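Local atomic coordinates of putative tryptophan halogenase (Xanthomonas campestris pv. campestris, PDB entry 6Y1W), a protein that is a putative flavin-dependent tryptophan halogenase, probably binding FAD and using the reduced flavin to halogenate an aromatic substrate. Residues W116-Q121 with H460-L465; V132-G137 with F474-R479; T222-L227 with L336-G341; F245-L250 with A317-P322; G258-F263 with P491-L496. All coordinates share one frame; numbering follows the deposited sequence.

Contact 1: W116-Q121 with H460-L465; sequences WSAGFQ and HPVADL
The imidazole of His460 takes the methyl of Ala118 over one face and the backbone amide of Val462 at its edge. Ala118 CB stands 4.0 Å from the centroid of the His460 ring and 27° off its normal, a CH-pi contact. At the rim, Val462 N, 7° out of the ring plane, donates to His460 ND1 over 3.0 Å in a nearly straight bond. A third neighbour is oblique: Ser117 O lies 3.2 Å from His460 NE2, but the angle is too poor for a hydrogen bond. With chi1 at -165°, His460 CG points directly opposite the backbone N, and the ring folds back over its own turn while still reaching Ala118.

The rest of the contact is van der Waals packing. Val462 CG1 packs against Ala118 CB at 3.8 Å, and its other near neighbour is Ser117 OG, at 3.7 Å from CG1. That hydroxyl has its polar partner elsewhere, in His115 ND1. Around this centre Phe123 of helix 120-129 covers Val462, while Leu38 of the second subunit packs on Ser117.

The two imidazole nitrogens therefore have separate duties. Because ND1 receives an N-H from Val462, the proton probably sits on NE2, which is hydrogen-bonded to Leu362 O of the second subunit; the ring is then likely to be neutral. One histidine bonds its own turn and the second subunit while resting its face on Ala118 of the loop before helix 120-129, an example of a buried polar ring satisfied at both nitrogens.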
# COMPACT_ATOMS: atom_id res chain seq x y z
N TRP A 116 13.00 -5.57 11.73
CA TRP A 116 12.79 -4.61 10.64
C TRP A 116 13.42 -5.06 9.34
O TRP A 116 12.93 -4.69 8.26
CB TRP A 116 13.28 -3.20 11.02
CG TRP A 116 14.78 -2.99 11.20
CD1 TRP A 116 15.43 -2.84 12.38
CD2 TRP A 116 15.77 -2.79 10.16
NE1 TRP A 116 16.77 -2.60 12.16
CE2 TRP A 116 17.00 -2.58 10.81
CE3 TRP A 116 15.74 -2.80 8.76
CZ2 TRP A 116 18.19 -2.38 10.12
CZ3 TRP A 116 16.94 -2.60 8.07
CH2 TRP A 116 18.13 -2.39 8.76
N SER A 117 14.49 -5.86 9.41
CA SER A 117 15.15 -6.34 8.20
C SER A 117 14.58 -7.66 7.68
O SER A 117 14.90 -8.03 6.55
CB SER A 117 16.65 -6.52 8.46
OG SER A 117 16.89 -7.65 9.31
N ALA A 118 13.77 -8.38 8.47
CA ALA A 118 13.39 -9.73 8.06
C ALA A 118 12.17 -10.22 8.84
O ALA A 118 12.15 -10.12 10.07
CB ALA A 118 14.54 -10.71 8.31
N GLY A 119 11.22 -10.80 8.12
CA GLY A 119 10.03 -11.30 8.79
C GLY A 119 10.35 -12.51 9.65
O GLY A 119 11.37 -13.18 9.49
N PHE A 120 9.41 -12.80 10.57
CA PHE A 120 9.61 -13.89 11.55
C PHE A 120 9.99 -15.21 10.89
O PHE A 120 10.74 -16.01 11.47
CB PHE A 120 8.31 -14.11 12.35
CG PHE A 120 8.39 -15.34 13.26
CD1 PHE A 120 9.23 -15.30 14.34
CD2 PHE A 120 7.59 -16.46 13.03
CE1 PHE A 120 9.32 -16.41 15.22
CE2 PHE A 120 7.68 -17.59 13.88
CZ PHE A 120 8.58 -17.55 14.98
N GLN A 121 9.44 -15.50 9.72
CA GLN A 121 9.66 -16.80 9.11
C GLN A 121 11.13 -17.08 8.84
O GLN A 121 11.51 -18.25 8.77
CB GLN A 121 8.83 -16.97 7.83
CG GLN A 121 9.37 -16.25 6.58
CD GLN A 121 8.99 -14.78 6.51
OE1 GLN A 121 8.62 -14.15 7.51
NE2 GLN A 121 9.19 -14.18 5.31
N HIS A 460 16.83 -15.39 5.29
CA HIS A 460 17.57 -14.13 5.42
C HIS A 460 18.80 -14.36 6.29
O HIS A 460 18.69 -14.92 7.39
CB HIS A 460 16.66 -13.06 6.03
CG HIS A 460 17.18 -11.67 5.89
ND1 HIS A 460 18.37 -11.26 6.43
CD2 HIS A 460 16.64 -10.57 5.28
CE1 HIS A 460 18.56 -9.98 6.17
NE2 HIS A 460 17.53 -9.54 5.48
N PRO A 461 19.99 -13.95 5.85
CA PRO A 461 21.20 -14.17 6.66
C PRO A 461 21.22 -13.45 8.01
O PRO A 461 22.06 -13.78 8.85
CB PRO A 461 22.34 -13.69 5.74
CG PRO A 461 21.70 -12.83 4.73
CD PRO A 461 20.28 -13.31 4.54
N VAL A 462 20.33 -12.49 8.28
CA VAL A 462 20.36 -11.88 9.60
C VAL A 462 20.08 -12.94 10.67
O VAL A 462 20.55 -12.83 11.80
CB VAL A 462 19.38 -10.70 9.69
CG1 VAL A 462 17.95 -11.21 9.81
CG2 VAL A 462 19.72 -9.82 10.88
N ALA A 463 19.34 -13.99 10.31
CA ALA A 463 19.07 -15.02 11.32
C ALA A 463 20.32 -15.84 11.60
O ALA A 463 20.42 -16.49 12.65
CB ALA A 463 17.92 -15.90 10.84
N ASP A 464 21.32 -15.80 10.72
CA ASP A 464 22.52 -16.59 11.00
C ASP A 464 23.37 -15.95 12.09
O ASP A 464 24.35 -16.57 12.55
CB ASP A 464 23.36 -16.78 9.73
CG ASP A 464 22.67 -17.63 8.69
OD1 ASP A 464 22.07 -18.68 9.04
OD2 ASP A 464 22.73 -17.26 7.51
N LEU A 465 23.01 -14.74 12.54
CA LEU A 465 23.70 -14.10 13.64
C LEU A 465 23.37 -14.77 14.97
O LEU A 465 24.10 -14.58 15.95
CB LEU A 465 23.33 -12.62 13.72
CG LEU A 465 23.91 -11.70 12.63
CD1 LEU A 465 23.27 -10.32 12.74
CD2 LEU A 465 25.41 -11.58 12.76

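Contact 2: V132-G137 with F474-R479; sequences VARDFG and FLEGIR
The loop 132-137, extended at Ala133 to Asp135, runs past helix 468-486 at close quarters near Ala133 and Leu475, whose CA atoms are 7.4 Å apart, with no hydrogen bond between the two segments. Leu475 CD2 fills this approach, 4.0 Å from Ala133 CA and 4.2 Å from Ala133 CB.

Farther out, two arginines meet. The guanidinium of Arg134 lies flat on that of Arg479, centres 3.8 Å apart and planes 16° from parallel, although the two side chains cross at about a right angle. Both chains bend at chi3, which brings Arg134 NH1 over the centre of the Arg479 group while Arg479 CD sits over the face of Arg134. Acids probably offset the like charges. In one of its two modelled conformers Glu476 meets Arg479 side-on, OE2 accepting from NE at 2.7 Å and OE1 from NH2 at 2.9 Å. Arg134 NE has its own salt bridge to Asp138.

On the helix 120-129 side, Trp124 packs on Ala133 and its NE1 is hydrogen-bonded to Arg134 O, while Ala127 touches Leu475. The loop thus links helix 120-129 to helix 141-148, resting on the flank of helix 468-486.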
# COMPACT_ATOMS: atom_id res chain seq x y z
N VAL A 132 15.53 -26.51 16.33
CA VAL A 132 14.99 -25.91 17.54
C VAL A 132 13.66 -25.17 17.27
O VAL A 132 13.29 -24.33 18.05
CB VAL A 132 16.02 -24.99 18.24
CG1 VAL A 132 17.28 -25.78 18.62
CG2 VAL A 132 16.42 -23.77 17.37
N ALA A 133 12.93 -25.55 16.22
CA ALA A 133 11.64 -24.94 15.89
C ALA A 133 10.52 -25.93 16.16
O ALA A 133 10.63 -27.12 15.83
CB ALA A 133 11.57 -24.53 14.41
N ARG A 134 9.42 -25.43 16.75
CA ARG A 134 8.16 -26.15 16.80
C ARG A 134 7.37 -25.87 15.53
O ARG A 134 7.83 -25.13 14.66
CB ARG A 134 7.38 -25.76 18.04
CG ARG A 134 8.22 -26.03 19.28
CD ARG A 134 7.50 -25.72 20.50
NE ARG A 134 6.13 -26.22 20.43
CZ ARG A 134 5.59 -27.02 21.34
NH1 ARG A 134 6.32 -27.41 22.39
NH2 ARG A 134 4.34 -27.43 21.20
N ASP A 135 6.22 -26.52 15.37
CA ASP A 135 5.36 -26.22 14.22
C ASP A 135 5.17 -24.71 14.10
O ASP A 135 4.96 -24.01 15.10
CB ASP A 135 4.00 -26.90 14.36
CG ASP A 135 3.15 -26.78 13.08
OD1 ASP A 135 3.36 -27.61 12.17
OD2 ASP A 135 2.31 -25.86 12.97
N PHE A 136 5.21 -24.20 12.86
CA PHE A 136 5.02 -22.78 12.61
C PHE A 136 3.76 -22.25 13.27
O PHE A 136 3.74 -21.11 13.76
CB PHE A 136 4.94 -22.54 11.09
CG PHE A 136 5.08 -21.08 10.69
CD1 PHE A 136 6.23 -20.39 10.98
CD2 PHE A 136 4.07 -20.43 9.98
CE1 PHE A 136 6.40 -19.06 10.61
CE2 PHE A 136 4.21 -19.10 9.61
CZ PHE A 136 5.37 -18.41 9.92
N GLY A 137 2.69 -23.06 13.32
CA GLY A 137 1.43 -22.57 13.89
C GLY A 137 1.49 -22.30 15.38
O GLY A 137 0.70 -21.50 15.88
N PHE A 474 14.40 -17.00 21.77
CA PHE A 474 13.53 -16.11 21.03
C PHE A 474 12.21 -16.80 20.70
O PHE A 474 11.13 -16.27 20.99
CB PHE A 474 14.26 -15.67 19.75
CG PHE A 474 13.41 -14.85 18.78
CD1 PHE A 474 12.79 -13.67 19.18
CD2 PHE A 474 13.25 -15.28 17.47
CE1 PHE A 474 12.00 -12.91 18.26
CE2 PHE A 474 12.48 -14.54 16.57
CZ PHE A 474 11.85 -13.36 16.97
N LEU A 475 12.28 -17.99 20.11
CA LEU A 475 11.06 -18.70 19.74
C LEU A 475 10.23 -19.09 20.97
O LEU A 475 9.01 -18.94 20.97
CB LEU A 475 11.41 -19.93 18.90
CG LEU A 475 11.30 -19.71 17.37
CD1 LEU A 475 12.14 -18.56 16.82
CD2 LEU A 475 11.64 -21.01 16.66
N GLU A 476 10.89 -19.57 22.04
CA GLU A 476 10.14 -20.02 23.21
C GLU A 476 9.49 -18.85 23.95
O GLU A 476 8.41 -19.02 24.53
CB GLU A 476 11.04 -20.81 24.17
CG GLU A 476 11.12 -22.28 23.84
CD GLU A 476 9.76 -22.97 23.93
OE1 GLU A 476 9.34 -23.32 25.06
OE2 GLU A 476 9.11 -23.16 22.87
N GLY A 477 10.12 -17.67 23.96
CA GLY A 477 9.47 -16.51 24.56
C GLY A 477 8.19 -16.15 23.84
O GLY A 477 7.17 -15.86 24.47
N ILE A 478 8.21 -16.20 22.50
CA ILE A 478 6.98 -16.01 21.72
C ILE A 478 5.94 -17.08 22.07
O ILE A 478 4.76 -16.76 22.34
CB ILE A 478 7.31 -16.02 20.21
CG1 ILE A 478 8.12 -14.77 19.81
CG2 ILE A 478 6.03 -16.14 19.36
CD1 ILE A 478 8.80 -14.94 18.48
N ARG A 479 6.34 -18.35 22.09
CA ARG A 479 5.35 -19.40 22.34
C ARG A 479 4.75 -19.27 23.74
O ARG A 479 3.55 -19.53 23.94
CB ARG A 479 5.98 -20.78 22.15
CG ARG A 479 4.94 -21.90 22.05
CD ARG A 479 5.56 -23.23 21.74
NE ARG A 479 6.41 -23.67 22.83
CZ ARG A 479 5.95 -24.23 23.94
NH1 ARG A 479 4.64 -24.42 24.07
NH2 ARG A 479 6.78 -24.61 24.89

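Contact 3: T222-L227 with L336-G341; sequences TGFRAL and LGLASG
Two loops that leave neighbouring parallel strands of the Rossmann-type sheet, predicted to bind FAD but here in the apo state, meet where Gly223 passes Leu338, a predicted FAD-binding residue. The strands are 217-220 and 333-335. Each loop makes a short 3-10 turn, and the turns come close at Gly223, whose CA lies 3.6 Å from Leu338 CB; its positive phi, 83°, by itself favours glycine. Next to it, Gly223 O approaches Ala339 CA at 3.4 Å, and the methyls Ala226 CB and Ala339 CB touch at 4.3 Å.

Leu338 spreads its two branches along the Phe224 ring, with CD2 4.0 Å from CE2 of Phe224 and CD1 equally near CD2 and CE2 of the same ring. The ring is met obliquely, and Phe320 packs on it from a neighbouring loop.

No direct hydrogen bond joins the segments; a water does that work. It accepts from Gly223 N at 2.8 Å and from Ala339 N at 3.0 Å, and donates to Leu336 O at 2.7 Å. Three backbone groups thus hold one molecule in the seam. Within the loops, Thr222 OG1 accepts from Leu227 N, and Gly337 O takes the N-H of Ser340.

A tartrate, probably from crystallisation, hydrogen-bonds to Leu338 N, while meso-2,3-butanediol touches Arg225 and Leu227. Loops at the ends of parallel strands that border the predicted FAD site are what a Rossmann-type nucleotide-binding fold presents; Gly223 lies close to, without touching, the Gly23-Gly28 loop.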
# COMPACT_ATOMS: atom_id res chain seq x y z
N THR A 222 -27.84 -7.83 -9.43
CA THR A 222 -28.76 -8.88 -9.86
C THR A 222 -28.10 -10.23 -9.97
O THR A 222 -28.73 -11.16 -10.49
CB THR A 222 -29.45 -8.51 -11.19
OG1 THR A 222 -28.50 -8.34 -12.25
CG2 THR A 222 -30.26 -7.25 -11.00
N GLY A 223 -26.83 -10.34 -9.59
CA GLY A 223 -26.22 -11.68 -9.50
C GLY A 223 -25.75 -12.11 -10.88
O GLY A 223 -25.33 -11.29 -11.71
N PHE A 224 -25.81 -13.41 -11.12
CA PHE A 224 -25.43 -13.95 -12.42
C PHE A 224 -26.37 -13.47 -13.51
O PHE A 224 -26.00 -13.54 -14.70
CB PHE A 224 -25.36 -15.49 -12.35
CG PHE A 224 -24.05 -15.99 -11.80
CD1 PHE A 224 -22.85 -15.64 -12.40
CD2 PHE A 224 -24.01 -16.81 -10.67
CE1 PHE A 224 -21.64 -16.09 -11.89
CE2 PHE A 224 -22.80 -17.26 -10.16
CZ PHE A 224 -21.62 -16.90 -10.76
N ARG A 225 -27.54 -12.93 -13.16
CA ARG A 225 -28.40 -12.40 -14.23
C ARG A 225 -27.75 -11.19 -14.87
O ARG A 225 -27.87 -11.01 -16.09
CB ARG A 225 -29.78 -12.00 -13.67
CG ARG A 225 -30.51 -13.06 -12.89
CD ARG A 225 -31.81 -12.54 -12.31
NE ARG A 225 -32.76 -13.63 -12.14
CZ ARG A 225 -32.69 -14.57 -11.20
NH1 ARG A 225 -33.61 -15.53 -11.15
NH2 ARG A 225 -31.72 -14.55 -10.29
N ALA A 226 -26.99 -10.41 -14.10
CA ALA A 226 -26.30 -9.21 -14.60
C ALA A 226 -27.18 -8.44 -15.58
O ALA A 226 -26.77 -8.12 -16.70
CB ALA A 226 -24.94 -9.55 -15.21
N LEU A 227 -28.40 -8.14 -15.14
CA LEU A 227 -29.38 -7.52 -16.03
C LEU A 227 -28.88 -6.20 -16.62
O LEU A 227 -29.22 -5.83 -17.75
CB LEU A 227 -30.67 -7.27 -15.27
CG LEU A 227 -31.42 -8.45 -14.66
CD1 LEU A 227 -32.72 -7.95 -14.05
CD2 LEU A 227 -31.71 -9.50 -15.72
N LEU A 336 -21.91 -4.95 -8.59
CA LEU A 336 -21.43 -5.44 -7.30
C LEU A 336 -21.76 -6.91 -7.13
O LEU A 336 -22.73 -7.41 -7.69
CB LEU A 336 -22.09 -4.65 -6.16
CG LEU A 336 -21.84 -3.16 -6.13
CD1 LEU A 336 -22.81 -2.46 -5.15
CD2 LEU A 336 -20.36 -2.87 -5.71
N GLY A 337 -20.96 -7.61 -6.32
CA GLY A 337 -21.26 -9.01 -6.06
C GLY A 337 -21.11 -9.86 -7.30
O GLY A 337 -20.22 -9.63 -8.12
N LEU A 338 -21.97 -10.87 -7.45
CA LEU A 338 -21.82 -11.81 -8.57
C LEU A 338 -21.86 -11.12 -9.93
O LEU A 338 -21.21 -11.58 -10.88
CB LEU A 338 -22.93 -12.86 -8.52
CG LEU A 338 -22.80 -13.83 -7.34
CD1 LEU A 338 -24.06 -14.73 -7.27
CD2 LEU A 338 -21.55 -14.63 -7.49
N ALA A 339 -22.61 -10.02 -10.05
CA ALA A 339 -22.60 -9.33 -11.33
C ALA A 339 -21.23 -8.79 -11.72
O ALA A 339 -21.01 -8.52 -12.92
CB ALA A 339 -23.60 -8.15 -11.32
N SER A 340 -20.34 -8.58 -10.74
CA SER A 340 -19.01 -8.02 -10.98
C SER A 340 -17.95 -9.09 -11.18
O SER A 340 -16.85 -8.77 -11.65
CB SER A 340 -18.59 -7.09 -9.83
OG SER A 340 -18.28 -7.83 -8.63
N GLY A 341 -18.23 -10.32 -10.78
CA GLY A 341 -17.24 -11.38 -10.86
C GLY A 341 -17.54 -12.47 -9.84
O GLY A 341 -18.46 -12.37 -9.03
O HOH W 1 -24.74 -9.09 -8.12

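Contact 4: F245-L250 with A317-P322; sequences FADSAL and ALRFTP
Arg319 and Asp247 meet where an antiparallel strand pair ends, strand 316-319 forming one border of the mixed sheet beside strand 248-254. Arg319 CB stands 4.0 Å from Asp247 O; bends at chi2 and chi3 then bring the chain alongside Asp247. CD comes 3.3 Å from both Asp247 O and Ser248 OG. NE gives Asp247 O a weak bond, that oxygen lying at the guanidinium edge. At the tip, NH1 makes a long salt bridge to Asp247 OD2, by charge alone: the oxygen is well out of the guanidinium plane, and no N-H aims at it. OD2 is hydrogen-bonded to Ser291 OG instead.

Asp247 and Ser248 together face Tyr289 on the other neighbouring strand, a classic beta bulge. Asp247 O also accepts from Phe320 N at 3.0 Å, while Ala249 and Leu318 exchange two backbone bonds as a hydrogen-bonded pair.

Phe320 lies across the start of this bulged strand. Its CG occupies the tight site between backbone N and carbonyl carbon (chi1 46°), which lays one ring face over the Asp247-Ser248 peptide, with Ser248 N 3.5 Å above the plane. In that plane, at the ring edge, Ala249 CB sits 3.7 Å from Phe320 CE2.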
# COMPACT_ATOMS: atom_id res chain seq x y z
N PHE A 245 -10.74 -24.69 -11.86
CA PHE A 245 -11.60 -25.66 -12.55
C PHE A 245 -12.98 -25.85 -11.92
O PHE A 245 -13.86 -26.44 -12.56
CB PHE A 245 -10.90 -27.04 -12.61
CG PHE A 245 -9.49 -26.99 -13.14
CD1 PHE A 245 -9.06 -25.98 -13.99
CD2 PHE A 245 -8.57 -27.97 -12.75
CE1 PHE A 245 -7.72 -25.95 -14.46
CE2 PHE A 245 -7.26 -27.94 -13.22
CZ PHE A 245 -6.84 -26.94 -14.06
N ALA A 246 -13.19 -25.43 -10.68
CA ALA A 246 -14.51 -25.61 -10.06
C ALA A 246 -15.58 -24.78 -10.74
O ALA A 246 -15.34 -23.65 -11.16
CB ALA A 246 -14.41 -25.23 -8.58
N ASP A 247 -16.77 -25.36 -10.87
CA ASP A 247 -17.88 -24.66 -11.52
C ASP A 247 -19.22 -25.09 -10.95
O ASP A 247 -20.26 -24.63 -11.44
CB ASP A 247 -17.85 -24.91 -13.03
CG ASP A 247 -18.04 -26.39 -13.39
OD1 ASP A 247 -18.30 -27.24 -12.52
OD2 ASP A 247 -17.92 -26.72 -14.59
N SER A 248 -19.23 -25.88 -9.87
CA SER A 248 -20.45 -26.46 -9.34
C SER A 248 -20.36 -26.54 -7.82
O SER A 248 -19.27 -26.68 -7.27
CB SER A 248 -20.67 -27.87 -9.89
OG SER A 248 -20.70 -27.88 -11.32
N ALA A 249 -21.51 -26.51 -7.16
CA ALA A 249 -21.51 -26.81 -5.74
C ALA A 249 -22.83 -27.47 -5.35
O ALA A 249 -23.86 -27.30 -6.02
CB ALA A 249 -21.32 -25.56 -4.88
N LEU A 250 -22.78 -28.22 -4.25
CA LEU A 250 -23.99 -28.71 -3.59
C LEU A 250 -23.91 -28.24 -2.14
O LEU A 250 -22.86 -28.43 -1.51
CB LEU A 250 -24.05 -30.25 -3.58
CG LEU A 250 -24.53 -30.95 -4.84
CD1 LEU A 250 -24.14 -32.44 -4.79
CD2 LEU A 250 -26.04 -30.74 -5.00
N ALA A 317 -28.30 -27.36 -5.48
CA ALA A 317 -27.25 -27.35 -6.49
C ALA A 317 -27.02 -25.95 -7.03
O ALA A 317 -27.97 -25.20 -7.27
CB ALA A 317 -27.60 -28.30 -7.63
N LEU A 318 -25.76 -25.59 -7.20
CA LEU A 318 -25.36 -24.25 -7.61
C LEU A 318 -24.36 -24.38 -8.75
O LEU A 318 -23.60 -25.36 -8.80
CB LEU A 318 -24.71 -23.49 -6.46
CG LEU A 318 -25.29 -23.78 -5.07
CD1 LEU A 318 -24.43 -23.19 -3.94
CD2 LEU A 318 -26.71 -23.25 -5.01
N ARG A 319 -24.37 -23.40 -9.66
CA ARG A 319 -23.38 -23.31 -10.73
C ARG A 319 -22.71 -21.94 -10.68
O ARG A 319 -23.30 -20.94 -10.26
CB ARG A 319 -24.00 -23.50 -12.14
CG ARG A 319 -24.37 -24.96 -12.46
CD ARG A 319 -23.14 -25.87 -12.39
NE ARG A 319 -22.18 -25.63 -13.47
CZ ARG A 319 -22.25 -26.20 -14.67
NH1 ARG A 319 -21.35 -25.92 -15.61
NH2 ARG A 319 -23.24 -27.05 -14.95
N PHE A 320 -21.46 -21.89 -11.15
CA PHE A 320 -20.73 -20.62 -11.15
C PHE A 320 -19.51 -20.81 -12.04
O PHE A 320 -19.22 -21.92 -12.48
CB PHE A 320 -20.32 -20.20 -9.74
CG PHE A 320 -19.73 -21.32 -8.94
CD1 PHE A 320 -18.44 -21.74 -9.19
CD2 PHE A 320 -20.47 -21.94 -7.93
CE1 PHE A 320 -17.89 -22.78 -8.42
CE2 PHE A 320 -19.94 -22.96 -7.20
CZ PHE A 320 -18.64 -23.39 -7.46
N THR A 321 -18.80 -19.71 -12.29
CA THR A 321 -17.55 -19.81 -13.05
C THR A 321 -16.64 -18.67 -12.60
O THR A 321 -17.13 -17.56 -12.35
CB THR A 321 -17.78 -19.77 -14.58
OG1 THR A 321 -16.57 -20.10 -15.29
CG2 THR A 321 -18.32 -18.42 -15.04
N PRO A 322 -15.34 -18.94 -12.44
CA PRO A 322 -14.38 -17.94 -11.95
C PRO A 322 -14.12 -16.90 -13.02
O PRO A 322 -13.79 -17.25 -14.15
CB PRO A 322 -13.11 -18.76 -11.66
CG PRO A 322 -13.25 -19.94 -12.68
CD PRO A 322 -14.70 -20.25 -12.71

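Contact 5: G258-F263 with P491-L496; sequences GAPVTF and PHAEFL
Hydrogen bonding centres on His492 ND1, which faces two successive carbonyls of the loop 258-263. It donates to Pro260 O at 3.0 Å with an angle of 146°, the donor lying above the carbonyl plane instead of on a lone pair. A weak second bond runs from the same nitrogen to Val261 O, 3.2 Å away. Both oxygens are at the ring's edge, so one N-H is shared unequally between them. The side chain starts with CG opposite the backbone N (chi1 -168°), which carries the ring off the first turn of helix 492-499 toward the loop.

Contacts to the faces form the second group. Thr262 CG2 rests over one face of the His492 ring in a CH-pi contact, 3.7 Å from its centroid, and Leu496 CD1, one helical turn on, covers the opposite face. The imidazole is thus held between a methyl from each segment. Thr262 turns its polar end elsewhere, its OG1 being hydrogen-bonded to Ala145 O.

The third group is apolar. Pro260 CG meets Leu496 CD1 at 3.8 Å, and Ala493 CB touches Pro260 CD at 4.2 Å and Ala259 CB at 4.3 Å, so that the proline ring lies against the helix.

His492 NE2 is hydrogen-bonded to Phe88 N, a backbone donor in strand 87-89. With NE2 accepting there and ND1 donating here, the ring is probably neutral and protonated on ND1. A single sandwiched imidazole therefore fastens this late helix both to the loop before strand 263-268 and to the strand that holds the predicted active-site Lys89.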
# COMPACT_ATOMS: atom_id res chain seq x y z
N GLY A 258 -22.09 -30.49 18.43
CA GLY A 258 -21.17 -30.11 19.48
C GLY A 258 -21.02 -28.61 19.48
O GLY A 258 -21.67 -27.89 18.71
N ALA A 259 -20.15 -28.13 20.36
CA ALA A 259 -19.91 -26.72 20.47
C ALA A 259 -19.34 -26.18 19.15
O ALA A 259 -18.61 -26.89 18.44
CB ALA A 259 -18.95 -26.44 21.62
N PRO A 260 -19.66 -24.94 18.80
CA PRO A 260 -19.17 -24.39 17.53
C PRO A 260 -17.66 -24.15 17.58
O PRO A 260 -17.16 -23.47 18.47
CB PRO A 260 -19.94 -23.08 17.39
CG PRO A 260 -20.26 -22.68 18.85
CD PRO A 260 -20.54 -24.01 19.52
N VAL A 261 -16.95 -24.69 16.57
CA VAL A 261 -15.52 -24.38 16.44
C VAL A 261 -15.33 -22.92 16.01
O VAL A 261 -16.29 -22.20 15.71
CB VAL A 261 -14.84 -25.33 15.45
CG1 VAL A 261 -14.91 -26.82 15.95
CG2 VAL A 261 -15.41 -25.20 14.00
N THR A 262 -14.07 -22.46 16.05
CA THR A 262 -13.74 -21.08 15.72
C THR A 262 -13.12 -20.94 14.33
O THR A 262 -12.61 -19.87 13.99
CB THR A 262 -12.76 -20.48 16.74
OG1 THR A 262 -11.66 -21.37 16.91
CG2 THR A 262 -13.47 -20.22 18.14
N PHE A 263 -13.23 -21.97 13.49
CA PHE A 263 -12.65 -21.93 12.16
C PHE A 263 -13.66 -22.43 11.14
O PHE A 263 -14.60 -23.17 11.46
CB PHE A 263 -11.35 -22.75 12.11
CG PHE A 263 -11.54 -24.19 12.48
CD1 PHE A 263 -11.97 -25.10 11.54
CD2 PHE A 263 -11.35 -24.62 13.80
CE1 PHE A 263 -12.18 -26.42 11.87
CE2 PHE A 263 -11.59 -25.95 14.16
CZ PHE A 263 -11.99 -26.84 13.21
N PRO A 491 -13.91 -20.78 26.30
CA PRO A 491 -14.52 -21.55 25.20
C PRO A 491 -15.47 -20.68 24.37
O PRO A 491 -16.20 -19.84 24.91
CB PRO A 491 -15.27 -22.68 25.92
CG PRO A 491 -14.59 -22.77 27.29
CD PRO A 491 -14.18 -21.38 27.63
N HIS A 492 -15.44 -20.89 23.04
CA HIS A 492 -16.24 -20.11 22.10
C HIS A 492 -17.71 -20.03 22.53
O HIS A 492 -18.34 -18.97 22.48
CB HIS A 492 -16.14 -20.77 20.72
CG HIS A 492 -16.67 -19.96 19.58
ND1 HIS A 492 -16.88 -20.52 18.33
CD2 HIS A 492 -16.98 -18.65 19.46
CE1 HIS A 492 -17.34 -19.59 17.51
NE2 HIS A 492 -17.38 -18.44 18.16
N ALA A 493 -18.27 -21.17 22.89
CA ALA A 493 -19.69 -21.24 23.23
C ALA A 493 -19.99 -20.41 24.46
O ALA A 493 -21.05 -19.77 24.52
CB ALA A 493 -20.10 -22.69 23.48
N GLU A 494 -19.09 -20.39 25.44
CA GLU A 494 -19.32 -19.57 26.62
C GLU A 494 -19.29 -18.09 26.27
O GLU A 494 -20.12 -17.31 26.75
CB GLU A 494 -18.28 -19.89 27.70
CG GLU A 494 -18.65 -21.13 28.48
CD GLU A 494 -17.54 -21.61 29.38
OE1 GLU A 494 -17.46 -22.84 29.61
OE2 GLU A 494 -16.76 -20.75 29.86
N PHE A 495 -18.37 -17.69 25.40
CA PHE A 495 -18.33 -16.30 25.01
C PHE A 495 -19.58 -15.91 24.23
O PHE A 495 -20.17 -14.85 24.49
CB PHE A 495 -17.06 -16.01 24.20
CG PHE A 495 -16.85 -14.55 24.00
CD1 PHE A 495 -16.36 -13.76 25.05
CD2 PHE A 495 -17.20 -13.94 22.81
CE1 PHE A 495 -16.22 -12.37 24.89
CE2 PHE A 495 -17.07 -12.57 22.65
CZ PHE A 495 -16.58 -11.78 23.69
N LEU A 496 -20.02 -16.75 23.29
CA LEU A 496 -21.23 -16.44 22.52
C LEU A 496 -22.44 -16.27 23.44
O LEU A 496 -23.24 -15.35 23.28
CB LEU A 496 -21.51 -17.55 21.51
CG LEU A 496 -20.43 -17.72 20.41
CD1 LEU A 496 -20.68 -19.04 19.69
CD2 LEU A 496 -20.59 -16.54 19.42

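The five contacts fall into two touching pairs and one separate contact. Contacts 1 and 2 share an apolar cluster: Phe120 CE1 lies 3.6 Å from Ile478 CD1, and Phe136 packs on the same ring. On the opposite side of the chain's centre from contacts 1 and 2, contact 3 meets contact 4 through Phe224 CZ, 3.7 Å from Phe320 CB; it alone contains a predicted FAD-binding residue. Centres of contacts 1 and 3 are about 45 Å apart. Contact 5 follows contact 2 through consecutive helices, nearest atoms about 12 Å apart, and lies close to the predicted active site: the Thr262 side chain is about 7 Å from that of Lys89.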